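Local coordinates for Cry23AA1 (Bacillus thuringiensis, PDB 4RHZ), which forms a binary complex with Cry37Aa1, binds a zinc ion and probably acts as an aerolysin-type pore-forming insecticidal toxin, at residues 26-31 against 186-191; 4-9 against 171-176; 100-105 against 109-114. One frame throughout, in Å; residues are numbered along the deposited sequence.

In the fold
Contacts 1 and 2 are neighbours near one end of this elongated, strand-rich chain, their centres about 7 Å apart. Both lean on strand 146-179, which pairs with strands 22-27 and 182-190. Contact 1 is partly buried. It brings the turn after strand 22-27 against the end of strand 182-190 and the start of helix 191-197, with one carboxylate-ring touch and one apolar touch. Contact 2 is buried and wholly apolar across the segments, setting the start of helix 6-18 on the same sheet. Contact 3 has its centre about 42 Å from contact 1 and about 39 Å from contact 2. It is a hairpin of a separate sheet, held by backbone bonds, with an apolar core face and a polar outer face.

Contact 1. Residues 26-31 against 186-191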
loop_
_atom_site.group_PDB
_atom_site.type_symbol
_atom_site.label_atom_id
_atom_site.label_comp_id
_atom_site.label_asym_id
_atom_site.label_seq_id
_atom_site.Cartn_x
_atom_site.Cartn_y
_atom_site.Cartn_z
ATOM N N THR A 26 42.749 -14.799 3.152
ATOM C CA THR A 26 42.845 -13.690 4.050
ATOM C C THR A 26 42.627 -12.487 3.188
ATOM O O THR A 26 43.187 -12.377 2.125
ATOM C CB THR A 26 44.256 -13.615 4.651
ATOM O OG1 THR A 26 44.462 -14.815 5.428
ATOM C CG2 THR A 26 44.351 -12.490 5.621
ATOM N N TYR A 27 41.781 -11.588 3.639
ATOM C CA TYR A 27 41.531 -10.333 2.932
ATOM C C TYR A 27 42.776 -9.516 2.997
ATOM O O TYR A 27 43.357 -9.393 4.047
ATOM C CB TYR A 27 40.293 -9.571 3.539
ATOM C CG TYR A 27 38.994 -10.203 3.092
ATOM C CD1 TYR A 27 38.324 -11.088 3.877
ATOM C CD2 TYR A 27 38.439 -9.893 1.866
ATOM C CE1 TYR A 27 37.117 -11.705 3.435
ATOM C CE2 TYR A 27 37.241 -10.467 1.467
ATOM C CZ TYR A 27 36.596 -11.369 2.251
ATOM O OH TYR A 27 35.373 -11.945 1.790
ATOM N N ASP A 28 43.206 -9.002 1.860
ATOM C CA ASP A 28 44.357 -8.132 1.826
ATOM C C ASP A 28 43.956 -6.779 2.446
ATOM O O ASP A 28 42.827 -6.326 2.247
ATOM C CB ASP A 28 44.849 -7.952 0.390
ATOM C CG ASP A 28 46.094 -7.083 0.301
ATOM O OD1 ASP A 28 47.183 -7.507 0.721
ATOM O OD2 ASP A 28 45.994 -5.961 -0.213
ATOM N N PRO A 29 44.871 -6.121 3.176
ATOM C CA PRO A 29 44.519 -4.777 3.656
ATOM C C PRO A 29 44.076 -3.822 2.520
ATOM O O PRO A 29 43.466 -2.814 2.795
ATOM C CB PRO A 29 45.853 -4.259 4.294
ATOM C CG PRO A 29 46.696 -5.577 4.605
ATOM C CD PRO A 29 46.315 -6.447 3.408
ATOM N N SER A 30 44.357 -4.128 1.257
ATOM C CA SER A 30 43.816 -3.295 0.143
ATOM C C SER A 30 42.316 -3.527 -0.112
ATOM O O SER A 30 41.714 -2.916 -1.018
ATOM C CB SER A 30 44.509 -3.627 -1.205
ATOM O OG SER A 30 44.180 -4.970 -1.620
ATOM N N PHE A 31 41.752 -4.496 0.584
ATOM C CA PHE A 31 40.391 -4.867 0.260
ATOM C C PHE A 31 39.381 -3.816 0.690
ATOM O O PHE A 31 39.351 -3.416 1.851
ATOM C CB PHE A 31 39.989 -6.187 0.834
ATOM C CG PHE A 31 38.776 -6.692 0.218
ATOM C CD1 PHE A 31 38.850 -7.409 -0.955
ATOM C CD2 PHE A 31 37.517 -6.383 0.766
ATOM C CE1 PHE A 31 37.697 -7.891 -1.555
ATOM C CE2 PHE A 31 36.366 -6.833 0.163
ATOM C CZ PHE A 31 36.457 -7.610 -1.018
ATOM N N ALA A 186 50.251 -19.921 -3.359
ATOM C CA ALA A 186 50.171 -18.760 -2.543
ATOM C C ALA A 186 50.006 -17.592 -3.460
ATOM O O ALA A 186 50.992 -16.966 -3.823
ATOM C CB ALA A 186 51.422 -18.608 -1.711
ATOM N N VAL A 187 48.740 -17.296 -3.827
ATOM C CA VAL A 187 48.421 -16.305 -4.862
ATOM C C VAL A 187 47.393 -15.217 -4.402
ATOM O O VAL A 187 46.685 -15.370 -3.404
ATOM C CB VAL A 187 47.856 -17.028 -6.086
ATOM C CG1 VAL A 187 48.895 -18.084 -6.709
ATOM C CG2 VAL A 187 46.604 -17.778 -5.693
ATOM N N TYR A 188 47.333 -14.108 -5.123
ATOM C CA TYR A 188 46.379 -13.091 -4.828
ATOM C C TYR A 188 45.303 -13.156 -5.878
ATOM O O TYR A 188 45.626 -13.245 -7.071
ATOM C CB TYR A 188 47.010 -11.725 -4.954
ATOM C CG TYR A 188 47.911 -11.372 -3.838
ATOM C CD1 TYR A 188 47.437 -10.674 -2.757
ATOM C CD2 TYR A 188 49.284 -11.690 -3.887
ATOM C CE1 TYR A 188 48.274 -10.300 -1.713
ATOM C CE2 TYR A 188 50.141 -11.295 -2.847
ATOM C CZ TYR A 188 49.636 -10.621 -1.751
ATOM O OH TYR A 188 50.480 -10.226 -0.707
ATOM N N VAL A 189 44.044 -13.068 -5.429
ATOM C CA VAL A 189 42.904 -13.173 -6.322
ATOM C C VAL A 189 41.962 -12.025 -6.017
ATOM O O VAL A 189 41.619 -11.834 -4.856
ATOM C CB VAL A 189 42.179 -14.505 -6.151
ATOM C CG1 VAL A 189 41.015 -14.585 -7.143
ATOM C CG2 VAL A 189 43.177 -15.698 -6.344
ATOM N N SER A 190 41.706 -11.199 -7.044
ATOM C CA SER A 190 40.755 -10.082 -7.060
ATOM C C SER A 190 39.357 -10.630 -6.892
ATOM O O SER A 190 39.086 -11.768 -7.242
ATOM C CB SER A 190 40.676 -9.527 -8.487
ATOM O OG SER A 190 41.437 -8.362 -8.665
ATOM N N VAL A 191 38.439 -9.752 -6.531
ATOM C CA VAL A 191 37.015 -10.040 -6.596
ATOM C C VAL A 191 36.514 -9.826 -8.032
ATOM O O VAL A 191 35.678 -10.590 -8.544
ATOM C CB VAL A 191 36.309 -9.191 -5.474
ATOM C CG1 VAL A 191 36.909 -7.666 -5.470
ATOM C CG2 VAL A 191 34.801 -9.328 -5.508
#
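Asp28 holds its CG anti to the backbone N (chi1 -178°), while Tyr188 holds its CG anti to the carbonyl carbon (chi1 -75°). These torsions bring the carboxylate to the rim of the phenol ring. Asp28 OD1 lies 3.9 Å from Tyr188 CE1, near the ring plane. The carboxylate and ring planes are almost perpendicular, 83° apart. Asp28 OD2 is engaged within its own segment. It accepts from Ser30 N, 2.9 Å away and above the carboxylate plane, a bond that limits the rotation of the carboxylate. Ser30 OG also approaches OD2, but at a doubtfully short distance. The second touch is apolar: Phe31 CE1 meets Val191 CG1 at 4.0 Å, the side chains crossing at about a right angle. The Phe31 ring is also met on one face by the edge of Tyr27, whose CD2 sits over the centre of the Phe31 ring. Strand 146-179 runs between the two segments. Its Phe174 bonds to Thr26 and its Leu173 to Val189 through the backbone. A type I beta turn, Asp28 to Phe31, with an Asx turn at its start, links strands 22-27 and 32-40, both of which pair with strand 146-179.

Contact 2. Residues 4-9 against 171-176; sequences INIQDE and GTLFCR
Next to Ile6 and Gln7, which pack on Leu173, Asp8 N donates to Asn5 OD1 at 2.9 Å. This is the N-cap of helix 6-18: Asn5 sits just before the helix and its side chain takes up a backbone N-H of the first turn. The N-H...O angle is 155°, and the donor stands above the carbonyl plane of the amide, 47° out of it. The Asn5 CG is anti to the backbone N (chi1 -176°), which folds OD1 back over the helix start. The capped turn then lies against strand 146-179, a helix-on-sheet packing in which Leu173 does the touching from the strand side. Both of its methyl groups are used, one for each helix residue. CD1 of Leu173 meets CG2 of Ile6 at 4.1 Å. Ile6 takes part through this short branch, since its longer branch leads away from the strand. Leu173 and Cys175 share one side of the strand, and Cys175 continues the helix packing on Ile10 and Met14. Tyr27 of strand 22-27 touches Ile6, Gln7 and Leu173, so it adds to the same apolar patch. On the other side of the strand, the Phe174 ring turns its edge to the Arg176 guanidinium, with Phe174 CE2 over the centre of one guanidinium face. Gln7 divides its side chain: its NE2 bonds to Ser25 OG, while its aliphatic CG rests 3.8 Å from CD2 of Leu173.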
loop_
_atom_site.group_PDB
_atom_site.type_symbol
_atom_site.label_atom_id
_atom_site.label_comp_id
_atom_site.label_asym_id
_atom_site.label_seq_id
_atom_site.Cartn_x
_atom_site.Cartn_y
_atom_site.Cartn_z
ATOM N N ILE A 4 26.082 -14.642 -1.169
ATOM C CA ILE A 4 27.331 -15.010 -1.777
ATOM C C ILE A 4 28.446 -14.797 -0.769
ATOM O O ILE A 4 28.748 -13.657 -0.422
ATOM C CB ILE A 4 27.645 -14.138 -2.971
ATOM C CG1 ILE A 4 26.491 -14.206 -4.009
ATOM C CG2 ILE A 4 29.084 -14.553 -3.590
ATOM C CD1 ILE A 4 26.227 -15.670 -4.536
ATOM N N ASN A 5 29.050 -15.881 -0.289
ATOM C CA ASN A 5 30.212 -15.746 0.634
ATOM C C ASN A 5 31.542 -15.659 -0.203
ATOM O O ASN A 5 31.901 -16.635 -0.821
ATOM C CB ASN A 5 30.230 -16.946 1.590
ATOM C CG ASN A 5 31.322 -16.835 2.631
ATOM O OD1 ASN A 5 32.485 -16.600 2.292
ATOM N ND2 ASN A 5 30.960 -16.972 3.904
ATOM N N ILE A 6 32.160 -14.482 -0.310
ATOM C CA ILE A 6 33.344 -14.266 -1.115
ATOM C C ILE A 6 34.417 -15.355 -0.819
ATOM O O ILE A 6 34.814 -16.100 -1.722
ATOM C CB ILE A 6 33.938 -12.901 -0.877
ATOM C CG1 ILE A 6 32.943 -11.804 -1.287
ATOM C CG2 ILE A 6 35.288 -12.711 -1.696
ATOM C CD1 ILE A 6 32.464 -11.967 -2.685
ATOM N N GLN A 7 34.740 -15.522 0.471
ATOM C CA GLN A 7 35.626 -16.549 0.897
ATOM C C GLN A 7 35.261 -17.910 0.420
ATOM O O GLN A 7 36.164 -18.610 -0.070
ATOM C CB GLN A 7 35.934 -16.491 2.391
ATOM C CG GLN A 7 36.851 -15.330 2.695
ATOM C CD GLN A 7 37.385 -15.372 4.116
ATOM O OE1 GLN A 7 36.650 -15.078 5.057
ATOM N NE2 GLN A 7 38.701 -15.678 4.283
ATOM N N ASP A 8 34.003 -18.345 0.540
ATOM C CA ASP A 8 33.680 -19.707 0.099
ATOM C C ASP A 8 33.898 -19.807 -1.412
ATOM O O ASP A 8 34.155 -20.887 -1.922
ATOM C CB ASP A 8 32.224 -20.110 0.378
ATOM C CG ASP A 8 31.890 -20.254 1.891
ATOM O OD1 ASP A 8 32.777 -20.476 2.779
ATOM O OD2 ASP A 8 30.685 -20.188 2.185
ATOM N N GLU A 9 33.691 -18.727 -2.148
ATOM C CA GLU A 9 33.754 -18.821 -3.594
ATOM C C GLU A 9 35.276 -18.771 -4.015
ATOM O O GLU A 9 35.661 -19.427 -5.000
ATOM C CB GLU A 9 33.028 -17.714 -4.325
ATOM C CG GLU A 9 31.495 -17.608 -4.201
ATOM C CD GLU A 9 30.743 -18.836 -4.518
ATOM O OE1 GLU A 9 31.179 -19.565 -5.449
ATOM O OE2 GLU A 9 29.707 -19.081 -3.821
ATOM N N GLY A 171 40.277 -4.716 -4.569
ATOM C CA GLY A 171 41.258 -5.380 -3.732
ATOM C C GLY A 171 41.290 -6.882 -3.851
ATOM O O GLY A 171 40.589 -7.444 -4.673
ATOM N N THR A 172 42.117 -7.550 -3.023
ATOM C CA THR A 172 42.404 -8.947 -3.275
ATOM C C THR A 172 42.328 -9.732 -2.000
ATOM O O THR A 172 42.296 -9.160 -0.904
ATOM C CB THR A 172 43.847 -9.114 -3.789
ATOM O OG1 THR A 172 44.758 -8.570 -2.812
ATOM C CG2 THR A 172 44.065 -8.431 -5.134
ATOM N N LEU A 173 42.275 -11.047 -2.149
ATOM C CA LEU A 173 42.518 -11.961 -1.045
ATOM C C LEU A 173 43.862 -12.643 -1.313
ATOM O O LEU A 173 44.207 -12.965 -2.472
ATOM C CB LEU A 173 41.416 -13.036 -0.937
ATOM C CG LEU A 173 40.096 -12.451 -0.405
ATOM C CD1 LEU A 173 39.313 -11.848 -1.620
ATOM C CD2 LEU A 173 39.298 -13.511 0.354
ATOM N N PHE A 174 44.568 -12.887 -0.222
ATOM C CA PHE A 174 45.718 -13.692 -0.247
ATOM C C PHE A 174 45.318 -15.117 -0.033
ATOM O O PHE A 174 44.818 -15.434 1.029
ATOM C CB PHE A 174 46.752 -13.246 0.801
ATOM C CG PHE A 174 48.081 -13.996 0.657
ATOM C CD1 PHE A 174 48.794 -13.936 -0.544
ATOM C CD2 PHE A 174 48.520 -14.823 1.630
ATOM C CE1 PHE A 174 49.969 -14.632 -0.729
ATOM C CE2 PHE A 174 49.692 -15.545 1.451
ATOM C CZ PHE A 174 50.429 -15.434 0.269
ATOM N N CYS A 175 45.555 -15.996 -1.006
ATOM C CA CYS A 175 45.081 -17.393 -0.892
ATOM C C CYS A 175 46.188 -18.486 -0.902
ATOM O O CYS A 175 47.063 -18.532 -1.792
ATOM C CB CYS A 175 43.990 -17.715 -1.950
ATOM S SG CYS A 175 42.943 -16.246 -2.427
ATOM N N ARG A 176 46.117 -19.343 0.101
ATOM C CA ARG A 176 47.003 -20.434 0.291
ATOM C C ARG A 176 46.237 -21.717 -0.025
ATOM O O ARG A 176 45.237 -21.994 0.621
ATOM C CB ARG A 176 47.517 -20.448 1.763
ATOM C CG ARG A 176 48.305 -19.137 2.261
ATOM C CD ARG A 176 48.667 -19.251 3.768
ATOM N NE ARG A 176 49.580 -18.242 4.336
ATOM C CZ ARG A 176 49.197 -17.082 4.933
ATOM N NH1 ARG A 176 47.890 -16.769 4.975
ATOM N NH2 ARG A 176 50.110 -16.221 5.485
#

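Contact 3. Residues 100-105 against 109-114; sequences SFKFGF and DVTLTV
The Phe103 ring has Val114 and Leu112 beside it from the opposite strand. Leu112 CD1 approaches its edge, 4.2 Å from Phe103 CD1. Val114 CG1 comes in obliquely, 3.8 Å from Phe103 CE1. One face of this ring is covered by Phe101 CB, offset toward the rim. The Phe105 ring turns its edge to Val110 O, which lies in the ring plane, 3.9 Å from Phe105 CD1. Leu112 CD2 lies farther round the rim, 4.4 Å from Phe105 CZ. The Phe101 ring has Val114 O near its plane.

The strands run antiparallel, at 155°, as a beta hairpin. Phe101 with Val114 and Phe103 with Leu112 are hydrogen-bonded pairs, each with two backbone bonds. Val114 N gives to Phe101 O at 2.9 Å, and Phe103 N gives to Leu112 O at 2.7 Å. Lys102 and Thr113 form a non-hydrogen-bonded pair.

Phe101, Phe103, Leu112 and Val114 share one face, packed on strands 146-179 and 211-235. Tyr159 meets Phe103, Leu112 and Val114. The Val114 side chain is about 8 Å from the zinc ion. Lys102, Thr111 and Thr113 occupy the other face. The alternation makes the hairpin amphipathic, consistent with the membrane-inserting hairpin of aerolysin-family toxins, in which an apolar face could turn to lipid and a polar face to the pore.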
loop_
_atom_site.group_PDB
_atom_site.type_symbol
_atom_site.label_atom_id
_atom_site.label_comp_id
_atom_site.label_asym_id
_atom_site.label_seq_id
_atom_site.Cartn_x
_atom_site.Cartn_y
_atom_site.Cartn_z
ATOM N N SER A 100 16.355 5.391 3.967
ATOM C CA SER A 100 15.063 6.020 4.084
ATOM C C SER A 100 14.415 6.106 2.718
ATOM O O SER A 100 15.055 6.459 1.747
ATOM C CB SER A 100 15.243 7.409 4.703
ATOM O OG SER A 100 14.427 8.307 3.998
ATOM N N PHE A 101 13.140 5.762 2.641
ATOM C CA PHE A 101 12.412 5.847 1.391
ATOM C C PHE A 101 11.154 6.799 1.475
ATOM O O PHE A 101 10.381 6.808 2.461
ATOM C CB PHE A 101 11.903 4.473 0.970
ATOM C CG PHE A 101 12.899 3.354 1.022
ATOM C CD1 PHE A 101 13.150 2.685 2.222
ATOM C CD2 PHE A 101 13.496 2.884 -0.158
ATOM C CE1 PHE A 101 13.995 1.635 2.274
ATOM C CE2 PHE A 101 14.350 1.826 -0.120
ATOM C CZ PHE A 101 14.614 1.189 1.095
ATOM N N LYS A 102 10.923 7.530 0.402
ATOM C CA LYS A 102 9.771 8.399 0.287
ATOM C C LYS A 102 8.905 7.800 -0.787
ATOM O O LYS A 102 9.314 7.809 -1.943
ATOM C CB LYS A 102 10.214 9.788 -0.140
ATOM C CG LYS A 102 11.132 10.453 0.898
ATOM C CD LYS A 102 10.352 11.266 2.015
ATOM C CE LYS A 102 11.273 12.085 2.957
ATOM N NZ LYS A 102 11.768 13.351 2.314
ATOM N N PHE A 103 7.754 7.233 -0.401
ATOM C CA PHE A 103 6.860 6.675 -1.384
ATOM C C PHE A 103 5.635 7.583 -1.619
ATOM O O PHE A 103 5.090 8.184 -0.684
ATOM C CB PHE A 103 6.408 5.284 -0.988
ATOM C CG PHE A 103 7.510 4.250 -0.910
ATOM C CD1 PHE A 103 7.652 3.468 0.242
ATOM C CD2 PHE A 103 8.359 4.026 -1.967
ATOM C CE1 PHE A 103 8.655 2.470 0.343
ATOM C CE2 PHE A 103 9.389 3.040 -1.886
ATOM C CZ PHE A 103 9.528 2.254 -0.727
ATOM N N GLY A 104 5.238 7.714 -2.879
ATOM C CA GLY A 104 3.959 8.337 -3.230
ATOM C C GLY A 104 2.954 7.279 -3.650
ATOM O O GLY A 104 3.286 6.092 -3.756
ATOM N N PHE A 105 1.727 7.695 -3.900
ATOM C CA PHE A 105 0.696 6.784 -4.421
ATOM C C PHE A 105 0.154 7.270 -5.767
ATOM O O PHE A 105 -0.120 8.448 -5.904
ATOM C CB PHE A 105 -0.428 6.660 -3.412
ATOM C CG PHE A 105 -0.027 5.967 -2.162
ATOM C CD1 PHE A 105 0.611 6.653 -1.150
ATOM C CD2 PHE A 105 -0.282 4.621 -2.001
ATOM C CE1 PHE A 105 0.993 6.001 -0.010
ATOM C CE2 PHE A 105 0.066 3.986 -0.857
ATOM C CZ PHE A 105 0.708 4.666 0.142
ATOM N N ASP A 109 -1.603 12.315 -3.779
ATOM C CA ASP A 109 -0.854 13.493 -3.350
ATOM C C ASP A 109 -0.220 13.342 -1.973
ATOM O O ASP A 109 0.313 14.279 -1.355
ATOM C CB ASP A 109 -1.796 14.715 -3.391
ATOM C CG ASP A 109 -2.202 15.205 -1.999
ATOM O OD1 ASP A 109 -1.507 16.151 -1.525
ATOM O OD2 ASP A 109 -3.180 14.651 -1.393
ATOM N N VAL A 110 -0.300 12.131 -1.486
ATOM C CA VAL A 110 0.184 11.854 -0.177
ATOM C C VAL A 110 1.527 11.092 -0.376
ATOM O O VAL A 110 1.717 10.393 -1.386
ATOM C CB VAL A 110 -0.954 11.151 0.592
ATOM C CG1 VAL A 110 -1.917 10.470 -0.422
ATOM C CG2 VAL A 110 -0.450 10.215 1.670
ATOM N N THR A 111 2.438 11.331 0.566
ATOM C CA THR A 111 3.787 10.859 0.577
ATOM C C THR A 111 4.042 10.105 1.870
ATOM O O THR A 111 3.747 10.651 2.925
ATOM C CB THR A 111 4.773 12.071 0.520
ATOM O OG1 THR A 111 5.295 12.164 -0.806
ATOM C CG2 THR A 111 5.979 11.928 1.497
ATOM N N LEU A 112 4.605 8.885 1.821
ATOM C CA LEU A 112 5.030 8.309 3.100
ATOM C C LEU A 112 6.543 8.025 3.207
ATOM O O LEU A 112 7.196 7.635 2.211
ATOM C CB LEU A 112 4.142 7.148 3.574
ATOM C CG LEU A 112 4.337 5.704 3.106
ATOM C CD1 LEU A 112 5.687 5.176 3.551
ATOM C CD2 LEU A 112 3.302 4.745 3.653
ATOM N N THR A 113 7.050 8.246 4.410
ATOM C CA THR A 113 8.443 8.059 4.752
ATOM C C THR A 113 8.673 6.855 5.612
ATOM O O THR A 113 8.092 6.711 6.698
ATOM C CB THR A 113 9.006 9.294 5.477
ATOM O OG1 THR A 113 9.145 10.313 4.500
ATOM C CG2 THR A 113 10.432 9.033 6.079
ATOM N N VAL A 114 9.543 5.986 5.116
ATOM C CA VAL A 114 9.890 4.787 5.858
ATOM C C VAL A 114 11.388 4.425 5.677
ATOM O O VAL A 114 12.006 4.693 4.635
ATOM C CB VAL A 114 8.942 3.623 5.475
ATOM C CG1 VAL A 114 9.170 3.168 4.052
ATOM C CG2 VAL A 114 9.125 2.440 6.416
#